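Local coordinates for oligogalacturonate-specific porin kdgM (Dickeya dadantii, PDB 4FQE), which forms a monomeric outer-membrane beta-barrel porin specific for oligogalacturonides and is required for full virulence of the bacterium, at residues Gly16-Ala28 and Gly32-Gln41. Sequence-based numbering, arbitrary orientation.
Sequences GHKDRLLISHRFA and GLSSEVKWAQ. With OCT (N-octane), chain B; C8E ((hydroxyethyloxy)tri(ethyloxy)octane), chain G; OCT (N-octane), chain C.
Arg20 and Glu36 meet in a salt bridge across an antiparallel beta hairpin of the 12-stranded KdgM barrel. Strand 18-26 and strand 32-40 run at 173° to each other. Paired backbone hydrogen bonds join His17 with Gln41, Asp19 with Trp39, Leu21 with Val37, Ile23 with Ser35 and His25 with Leu33.

The Arg20 chain wraps around one carboxylate oxygen. CG sits between the backbone N and the carbonyl carbon (chi1 74°), and a bend at chi2 (86°) turns the chain round Glu36. Arg20 CB, CG and CD each lie 3.2 Å from Glu36 OE2. Arg20 NE and CZ pass Glu36 OE2 at 3.9 and 3.8 Å. At the tip, Arg20 NH1 donates to Glu36 OE2 at 2.8 Å. The oxygen lies near the guanidinium plane, but NH1 meets it from above the carboxylate plane. Leu22 CD2 lies over one guanidinium face, toward its rim, and Arg20 NH2 forms a second salt bridge with Asp4 on strand 2-9. Glu36 reaches Arg20 with an extended chain, its CG anti to the backbone N.

Arg20, Lys38 and Glu36 point to the barrel interior. Lys38 NZ pairs there with Glu83. This charged lining is consistent with a channel for acidic sugars. Further along the same face, Ser24 CB and Ser34 CB pack tightly, 3.4 Å apart.

Leu21, Ile23, Leu33 and Val37 point outward, to the membrane side. One n-octane runs past Ser35 CB and Leu33 CD1, and a second reaches Leu33 CD1 and Phe27. Leu21 CB touches Val37 CG2 at 3.9 Å. Asp19 is also on this face, and its OD1 is hydrogen-bonded by Tyr5 and His7. The Trp39 indole folds back over it: Asp19 CB makes a CH-pi contact 3.8 Å from the centroid of the Trp39 six-membered ring.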
ATOM      1  N   GLY A  16     -14.831 -13.742  -6.185  1.00 42.81           N
ATOM      2  CA  GLY A  16     -15.636 -13.069  -5.170  1.00 41.49           C
ATOM      3  C   GLY A  16     -15.381 -11.565  -5.112  1.00 39.76           C
ATOM      4  O   GLY A  16     -15.380 -10.871  -6.132  1.00 40.98           O
ATOM      5  N   HIS A  17     -15.198 -11.057  -3.906  1.00 37.33           N
ATOM      6  CA  HIS A  17     -14.907  -9.663  -3.682  1.00 34.58           C
ATOM      7  C   HIS A  17     -14.201  -9.540  -2.387  1.00 32.64           C
ATOM      8  O   HIS A  17     -14.275 -10.440  -1.525  1.00 33.19           O
ATOM      9  CB  HIS A  17     -16.193  -8.823  -3.666  1.00 34.71           C
ATOM     10  CG  HIS A  17     -17.171  -9.179  -2.550  1.00 36.87           C
ATOM     11  ND1 HIS A  17     -17.237  -8.489  -1.387  1.00 37.18           N
ATOM     12  CD2 HIS A  17     -18.162 -10.139  -2.486  1.00 38.27           C
ATOM     13  CE1 HIS A  17     -18.196  -9.008  -0.612  1.00 37.51           C
ATOM     14  NE2 HIS A  17     -18.770 -10.012  -1.287  1.00 39.65           N
ATOM     15  N   LYS A  18     -13.484  -8.440  -2.239  1.00 30.15           N
ATOM     16  CA  LYS A  18     -12.820  -8.100  -0.983  1.00 29.09           C
ATOM     17  C   LYS A  18     -13.154  -6.665  -0.621  1.00 27.55           C
ATOM     18  O   LYS A  18     -13.270  -5.790  -1.512  1.00 27.44           O
ATOM     19  CB  LYS A  18     -11.296  -8.251  -1.091  1.00 29.53           C
ATOM     20  CG  LYS A  18     -10.780  -9.604  -1.580  1.00 30.81           C
ATOM     21  CD  LYS A  18      -9.258  -9.545  -1.762  1.00 31.29           C
ATOM     22  CE  LYS A  18      -8.631 -10.846  -2.266  1.00 32.30           C
ATOM     23  NZ  LYS A  18      -7.247 -11.002  -1.698  1.00 33.22           N
ATOM     24  N   ASP A  19     -13.302  -6.402   0.672  1.00 26.23           N
ATOM     25  CA  ASP A  19     -13.413  -5.046   1.174  1.00 25.25           C
ATOM     26  C   ASP A  19     -12.428  -4.804   2.309  1.00 24.21           C
ATOM     27  O   ASP A  19     -12.015  -5.741   3.024  1.00 24.21           O
ATOM     28  CB  ASP A  19     -14.829  -4.761   1.671  1.00 26.17           C
ATOM     29  CG  ASP A  19     -15.853  -4.744   0.551  1.00 27.03           C
ATOM     30  OD1 ASP A  19     -16.020  -3.722  -0.131  1.00 28.15           O
ATOM     31  OD2 ASP A  19     -16.529  -5.762   0.343  1.00 29.04           O
ATOM     32  N   ARG A  20     -12.067  -3.547   2.491  1.00 22.95           N
ATOM     33  CA  ARG A  20     -11.173  -3.190   3.596  1.00 22.15           C
ATOM     34  C   ARG A  20     -11.456  -1.811   4.161  1.00 21.84           C
ATOM     35  O   ARG A  20     -11.944  -0.921   3.467  1.00 21.98           O
ATOM     36  CB  ARG A  20      -9.700  -3.284   3.152  1.00 21.69           C
ATOM     37  CG  ARG A  20      -9.212  -2.167   2.227  1.00 20.95           C
ATOM     38  CD  ARG A  20      -8.714  -0.930   2.976  1.00 20.65           C
ATOM     39  NE  ARG A  20      -7.982   0.018   2.115  1.00 19.93           N
ATOM     40  CZ  ARG A  20      -6.757  -0.148   1.639  1.00 19.87           C
ATOM     41  NH1 ARG A  20      -6.036  -1.228   1.925  1.00 19.98           N
ATOM     42  NH2 ARG A  20      -6.241   0.792   0.845  1.00 19.64           N
ATOM     43  N   LEU A  21     -11.089  -1.601   5.421  1.00 21.46           N
ATOM     44  CA  LEU A  21     -11.075  -0.279   5.975  1.00 21.38           C
ATOM     45  C   LEU A  21      -9.744  -0.093   6.693  1.00 20.75           C
ATOM     46  O   LEU A  21      -9.474  -0.836   7.611  1.00 20.57           O
ATOM     47  CB  LEU A  21     -12.187  -0.115   6.992  1.00 22.74           C
ATOM     48  CG  LEU A  21     -12.510   1.348   7.278  1.00 23.54           C
ATOM     49  CD1 LEU A  21     -13.343   1.797   6.084  1.00 24.29           C
ATOM     50  CD2 LEU A  21     -13.258   1.561   8.613  1.00 25.27           C
ATOM     51  N   LEU A  22      -8.992   0.916   6.282  1.00 20.09           N
ATOM     52  CA  LEU A  22      -7.594   1.147   6.723  1.00 20.16           C
ATOM     53  C   LEU A  22      -7.521   2.538   7.292  1.00 20.33           C
ATOM     54  O   LEU A  22      -7.794   3.518   6.594  1.00 20.38           O
ATOM     55  CB  LEU A  22      -6.615   0.991   5.553  1.00 19.94           C
ATOM     56  CG  LEU A  22      -5.169   1.535   5.690  1.00 19.82           C
ATOM     57  CD1 LEU A  22      -4.402   0.796   6.776  1.00 20.08           C
ATOM     58  CD2 LEU A  22      -4.462   1.437   4.329  1.00 19.79           C
ATOM     59  N   ILE A  23      -7.163   2.613   8.576  1.00 20.71           N
ATOM     60  CA  ILE A  23      -7.035   3.860   9.270  1.00 21.14           C
ATOM     61  C   ILE A  23      -5.569   4.069   9.599  1.00 20.75           C
ATOM     62  O   ILE A  23      -4.933   3.169  10.132  1.00 20.41           O
ATOM     63  CB  ILE A  23      -7.830   3.792  10.605  1.00 22.13           C
ATOM     64  CG1 ILE A  23      -9.248   3.275  10.366  1.00 23.00           C
ATOM     65  CG2 ILE A  23      -7.873   5.159  11.264  1.00 22.57           C
ATOM     66  CD1 ILE A  23      -9.883   2.805  11.694  1.00 24.32           C
ATOM     67  N   SER A  24      -5.044   5.253   9.325  1.00 20.67           N
ATOM     68  CA  SER A  24      -3.619   5.470   9.557  1.00 20.80           C
ATOM     69  C   SER A  24      -3.275   6.902   9.843  1.00 21.07           C
ATOM     70  O   SER A  24      -4.060   7.834   9.595  1.00 21.63           O
ATOM     71  CB  SER A  24      -2.833   4.928   8.376  1.00 20.62           C
ATOM     72  OG  SER A  24      -3.397   5.277   7.185  1.00 21.19           O
ATOM     73  N   HIS A  25      -2.108   7.092  10.429  1.00 21.13           N
ATOM     74  CA  HIS A  25      -1.617   8.430  10.668  1.00 21.67           C
ATOM     75  C   HIS A  25      -0.098   8.399  10.663  1.00 21.69           C
ATOM     76  O   HIS A  25       0.500   7.416  11.125  1.00 20.92           O
ATOM     77  CB  HIS A  25      -2.186   8.986  11.952  1.00 22.47           C
ATOM     78  CG  HIS A  25      -1.706  10.374  12.284  1.00 23.40           C
ATOM     79  ND1 HIS A  25      -2.187  11.470  11.671  1.00 23.79           N
ATOM     80  CD2 HIS A  25      -0.717  10.818  13.165  1.00 24.13           C
ATOM     81  CE1 HIS A  25      -1.559  12.569  12.139  1.00 24.70           C
ATOM     82  NE2 HIS A  25      -0.672  12.172  13.071  1.00 24.95           N
ATOM     83  N   ARG A  26       0.510   9.436  10.085  1.00 21.89           N
ATOM     84  CA  ARG A  26       1.956   9.646  10.174  1.00 22.75           C
ATOM     85  C   ARG A  26       2.148  10.939  10.941  1.00 23.98           C
ATOM     86  O   ARG A  26       1.611  11.979  10.556  1.00 23.87           O
ATOM     87  CB  ARG A  26       2.555   9.757   8.777  1.00 22.71           C
ATOM     88  CG  ARG A  26       4.023  10.123   8.703  1.00 23.16           C
ATOM     89  CD  ARG A  26       4.967   8.955   8.828  1.00 22.86           C
ATOM     90  NE  ARG A  26       4.713   7.836   7.927  1.00 22.15           N
ATOM     91  CZ  ARG A  26       5.102   6.580   8.147  1.00 22.14           C
ATOM     92  NH1 ARG A  26       5.760   6.241   9.280  1.00 22.23           N
ATOM     93  NH2 ARG A  26       4.818   5.634   7.249  1.00 21.67           N
ATOM     94  N   PHE A  27       2.879  10.862  12.044  1.00 24.60           N
ATOM     95  CA  PHE A  27       3.188  12.013  12.868  1.00 26.27           C
ATOM     96  C   PHE A  27       4.342  12.791  12.229  1.00 26.73           C
ATOM     97  O   PHE A  27       5.105  12.236  11.429  1.00 26.12           O
ATOM     98  CB  PHE A  27       3.592  11.564  14.293  1.00 26.97           C
ATOM     99  CG  PHE A  27       2.471  10.948  15.075  1.00 27.43           C
ATOM    100  CD1 PHE A  27       1.575  11.748  15.774  1.00 28.57           C
ATOM    101  CD2 PHE A  27       2.286   9.567  15.092  1.00 27.09           C
ATOM    102  CE1 PHE A  27       0.509  11.186  16.472  1.00 28.81           C
ATOM    103  CE2 PHE A  27       1.227   9.002  15.781  1.00 27.82           C
ATOM    104  CZ  PHE A  27       0.334   9.807  16.475  1.00 28.25           C
ATOM    105  N   ALA A  28       4.471  14.064  12.593  1.00 28.05           N
ATOM    106  CA  ALA A  28       5.512  14.929  12.018  1.00 28.92           C
ATOM    107  C   ALA A  28       6.906  14.439  12.405  1.00 28.90           C
ATOM    108  O   ALA A  28       7.853  14.679  11.679  1.00 29.89           O
ATOM    109  CB  ALA A  28       5.311  16.391  12.425  1.00 30.14           C
ATOM    110  N   GLY A  32       4.709   6.289  12.371  1.00 20.88           N
ATOM    111  CA  GLY A  32       3.410   6.026  11.736  1.00 20.96           C
ATOM    112  C   GLY A  32       2.805   4.775  12.301  1.00 20.87           C
ATOM    113  O   GLY A  32       3.542   3.885  12.740  1.00 20.43           O
ATOM    114  N   LEU A  33       1.472   4.720  12.254  1.00 21.13           N
ATOM    115  CA  LEU A  33       0.694   3.620  12.791  1.00 21.80           C
ATOM    116  C   LEU A  33      -0.513   3.454  11.904  1.00 21.00           C
ATOM    117  O   LEU A  33      -1.135   4.450  11.555  1.00 21.04           O
ATOM    118  CB  LEU A  33       0.169   3.988  14.180  1.00 23.58           C
ATOM    119  CG  LEU A  33       0.347   3.067  15.369  1.00 25.66           C
ATOM    120  CD1 LEU A  33      -0.769   3.383  16.359  1.00 27.24           C
ATOM    121  CD2 LEU A  33       0.359   1.574  15.019  1.00 26.16           C
ATOM    122  N   SER A  34      -0.868   2.223  11.582  1.00 20.20           N
ATOM    123  CA  SER A  34      -2.109   1.967  10.860  1.00 19.86           C
ATOM    124  C   SER A  34      -2.789   0.728  11.394  1.00 20.10           C
ATOM    125  O   SER A  34      -2.140  -0.121  11.993  1.00 19.45           O
ATOM    126  CB  SER A  34      -1.837   1.835   9.358  1.00 19.34           C
ATOM    127  OG  SER A  34      -1.126   0.660   9.038  1.00 19.28           O
ATOM    128  N   SER A  35      -4.113   0.645  11.204  1.00 20.37           N
ATOM    129  CA  SER A  35      -4.846  -0.560  11.573  1.00 21.22           C
ATOM    130  C   SER A  35      -5.838  -0.815  10.417  1.00 21.49           C
ATOM    131  O   SER A  35      -6.410   0.121   9.898  1.00 21.01           O
ATOM    132  CB  SER A  35      -5.564  -0.328  12.920  1.00 22.69           C
ATOM    133  OG  SER A  35      -6.196  -1.506  13.397  1.00 23.54           O
ATOM    134  N   GLU A  36      -5.960  -2.056   9.973  1.00 21.87           N
ATOM    135  CA  GLU A  36      -6.804  -2.362   8.826  1.00 22.34           C
ATOM    136  C   GLU A  36      -7.673  -3.559   9.174  1.00 23.06           C
ATOM    137  O   GLU A  36      -7.180  -4.522   9.754  1.00 23.41           O
ATOM    138  CB  GLU A  36      -5.974  -2.665   7.588  1.00 22.25           C
ATOM    139  CG  GLU A  36      -6.807  -2.912   6.352  1.00 23.10           C
ATOM    140  CD  GLU A  36      -5.988  -3.009   5.071  1.00 23.21           C
ATOM    141  OE1 GLU A  36      -4.723  -3.033   5.124  1.00 22.79           O
ATOM    142  OE2 GLU A  36      -6.631  -3.080   3.977  1.00 23.16           O
ATOM    143  N   VAL A  37      -8.954  -3.482   8.829  1.00 23.26           N
ATOM    144  CA  VAL A  37      -9.846  -4.616   8.928  1.00 24.26           C
ATOM    145  C   VAL A  37     -10.253  -4.988   7.508  1.00 24.53           C
ATOM    146  O   VAL A  37     -10.449  -4.102   6.671  1.00 23.61           O
ATOM    147  CB  VAL A  37     -11.056  -4.320   9.838  1.00 25.17           C
ATOM    148  CG1 VAL A  37     -10.557  -4.003  11.233  1.00 25.83           C
ATOM    149  CG2 VAL A  37     -11.946  -3.203   9.298  1.00 25.58           C
ATOM    150  N   LYS A  38     -10.296  -6.287   7.236  1.00 25.35           N
ATOM    151  CA  LYS A  38     -10.500  -6.804   5.893  1.00 26.36           C
ATOM    152  C   LYS A  38     -11.547  -7.879   5.971  1.00 27.90           C
ATOM    153  O   LYS A  38     -11.551  -8.651   6.918  1.00 27.54           O
ATOM    154  CB  LYS A  38      -9.192  -7.412   5.342  1.00 26.68           C
ATOM    155  CG  LYS A  38      -7.954  -6.544   5.491  1.00 26.13           C
ATOM    156  CD  LYS A  38      -6.677  -7.278   5.040  1.00 26.40           C
ATOM    157  CE  LYS A  38      -5.462  -6.392   5.159  1.00 25.99           C
ATOM    158  NZ  LYS A  38      -4.170  -7.080   4.868  1.00 26.46           N
ATOM    159  N   TRP A  39     -12.443  -7.903   4.985  1.00 28.59           N
ATOM    160  CA  TRP A  39     -13.388  -8.989   4.817  1.00 30.49           C
ATOM    161  C   TRP A  39     -13.625  -9.314   3.355  1.00 31.55           C
ATOM    162  O   TRP A  39     -13.566  -8.421   2.489  1.00 31.63           O
ATOM    163  CB  TRP A  39     -14.682  -8.664   5.551  1.00 31.28           C
ATOM    164  CG  TRP A  39     -15.474  -7.461   5.083  1.00 31.17           C
ATOM    165  CD1 TRP A  39     -16.674  -7.462   4.366  1.00 32.01           C
ATOM    166  CD2 TRP A  39     -15.206  -6.042   5.362  1.00 30.46           C
ATOM    167  NE1 TRP A  39     -17.126  -6.182   4.157  1.00 31.61           N
ATOM    168  CE2 TRP A  39     -16.299  -5.283   4.734  1.00 30.27           C
ATOM    169  CE3 TRP A  39     -14.206  -5.349   6.022  1.00 29.55           C
ATOM    170  CZ2 TRP A  39     -16.352  -3.897   4.773  1.00 29.68           C
ATOM    171  CZ3 TRP A  39     -14.279  -3.952   6.064  1.00 29.35           C
ATOM    172  CH2 TRP A  39     -15.318  -3.244   5.438  1.00 29.46           C
ATOM    173  N   ALA A  40     -13.859 -10.593   3.063  1.00 32.86           N
ATOM    174  CA  ALA A  40     -13.867 -11.109   1.701  1.00 34.50           C
ATOM    175  C   ALA A  40     -14.816 -12.281   1.590  1.00 38.27           C
ATOM    176  O   ALA A  40     -14.987 -13.052   2.552  1.00 38.45           O
ATOM    177  CB  ALA A  40     -12.471 -11.523   1.263  1.00 34.29           C
ATOM    178  N   GLN A  41     -15.438 -12.434   0.423  1.00 40.89           N
ATOM    179  CA  GLN A  41     -16.420 -13.510   0.211  1.00 44.43           C
ATOM    180  C   GLN A  41     -16.119 -14.254  -1.076  1.00 45.67           C
ATOM    181  O   GLN A  41     -15.811 -13.615  -2.092  1.00 47.12           O
ATOM    182  CB  GLN A  41     -17.845 -12.935   0.163  1.00 48.25           C
ATOM    183  CG  GLN A  41     -18.459 -12.629   1.535  1.00 50.94           C
ATOM    184  CD  GLN A  41     -19.987 -12.556   1.531  1.00 54.66           C
ATOM    185  OE1 GLN A  41     -20.679 -13.525   1.180  1.00 56.90           O
ATOM    186  NE2 GLN A  41     -20.524 -11.407   1.948  1.00 55.75           N
TER
HETATM  187  C1  OCT B 301      -3.936  -0.311  17.144  1.00 60.97           C
HETATM  188  C2  OCT B 301      -3.393   0.694  16.139  1.00 61.68           C
HETATM  189  C3  OCT B 301      -4.450   1.746  15.788  1.00 61.40           C
HETATM  190  C4  OCT B 301      -4.040   2.682  14.642  1.00 60.84           C
HETATM  191  C5  OCT B 301      -4.907   3.937  14.576  1.00 58.44           C
HETATM  192  C6  OCT B 301      -4.291   5.014  13.677  1.00 57.03           C
HETATM  193  C7  OCT B 301      -4.462   6.404  14.274  1.00 56.36           C
HETATM  194  C8  OCT B 301      -3.429   6.652  15.346  1.00 58.30           C
HETATM  195  C1  C8E G 306     -14.799   4.297   6.159  1.00 55.80           C
HETATM  196  C2  C8E G 306     -15.332   4.908   4.883  1.00 57.57           C
HETATM  197  C3  C8E G 306     -14.328   5.843   4.206  1.00 56.63           C
HETATM  198  C4  C8E G 306     -13.950   7.030   5.086  1.00 57.26           C
HETATM  199  C5  C8E G 306     -15.121   7.971   5.376  1.00 59.59           C
HETATM  200  C6  C8E G 306     -15.483   8.054   6.861  1.00 59.31           C
HETATM  201  C7  C8E G 306     -15.093   9.401   7.458  1.00 59.74           C
HETATM  202  C8  C8E G 306     -15.904   9.729   8.715  1.00 59.05           C
HETATM  203  O9  C8E G 306     -15.994  11.137   8.932  1.00 59.68           O
HETATM  204  C10 C8E G 306     -16.980  11.715   8.077  1.00 59.24           C
HETATM  205  C11 C8E G 306     -17.169  13.198   8.265  1.00 58.64           C
HETATM  206  O12 C8E G 306     -17.612  13.771   7.024  1.00 61.87           O
HETATM  207  C13 C8E G 306     -18.817  13.203   6.451  1.00 58.10           C
HETATM  208  C14 C8E G 306     -20.051  14.013   6.807  1.00 58.16           C
HETATM  209  O15 C8E G 306     -21.211  13.326   6.287  1.00 58.33           O
HETATM  210  C16 C8E G 306     -21.664  12.230   7.080  1.00 55.17           C
HETATM  211  C17 C8E G 306     -21.791  10.935   6.319  1.00 57.36           C
HETATM  212  O18 C8E G 306     -21.794   9.864   7.269  1.00 58.56           O
HETATM  213  C19 C8E G 306     -21.117   8.690   6.849  1.00 57.59           C
HETATM  214  C20 C8E G 306     -19.884   8.475   7.705  1.00 59.72           C
HETATM  215  O21 C8E G 306     -19.650   7.066   7.826  1.00 62.22           O
HETATM  216  C1  OCT C 302      -3.707   3.103  20.036  1.00 81.83           C
HETATM  217  C2  OCT C 302      -3.896   4.536  20.480  1.00 81.89           C
HETATM  218  C3  OCT C 302      -3.015   5.489  19.676  1.00 79.99           C
HETATM  219  C4  OCT C 302      -1.560   5.029  19.725  1.00 79.97           C
HETATM  220  C5  OCT C 302      -0.581   6.149  19.387  1.00 78.70           C
HETATM  221  C6  OCT C 302       0.793   5.862  19.988  1.00 80.40           C
HETATM  222  C7  OCT C 302       1.556   7.161  20.146  1.00 78.99           C
HETATM  223  C8  OCT C 302       1.865   7.729  18.781  1.00 74.97           C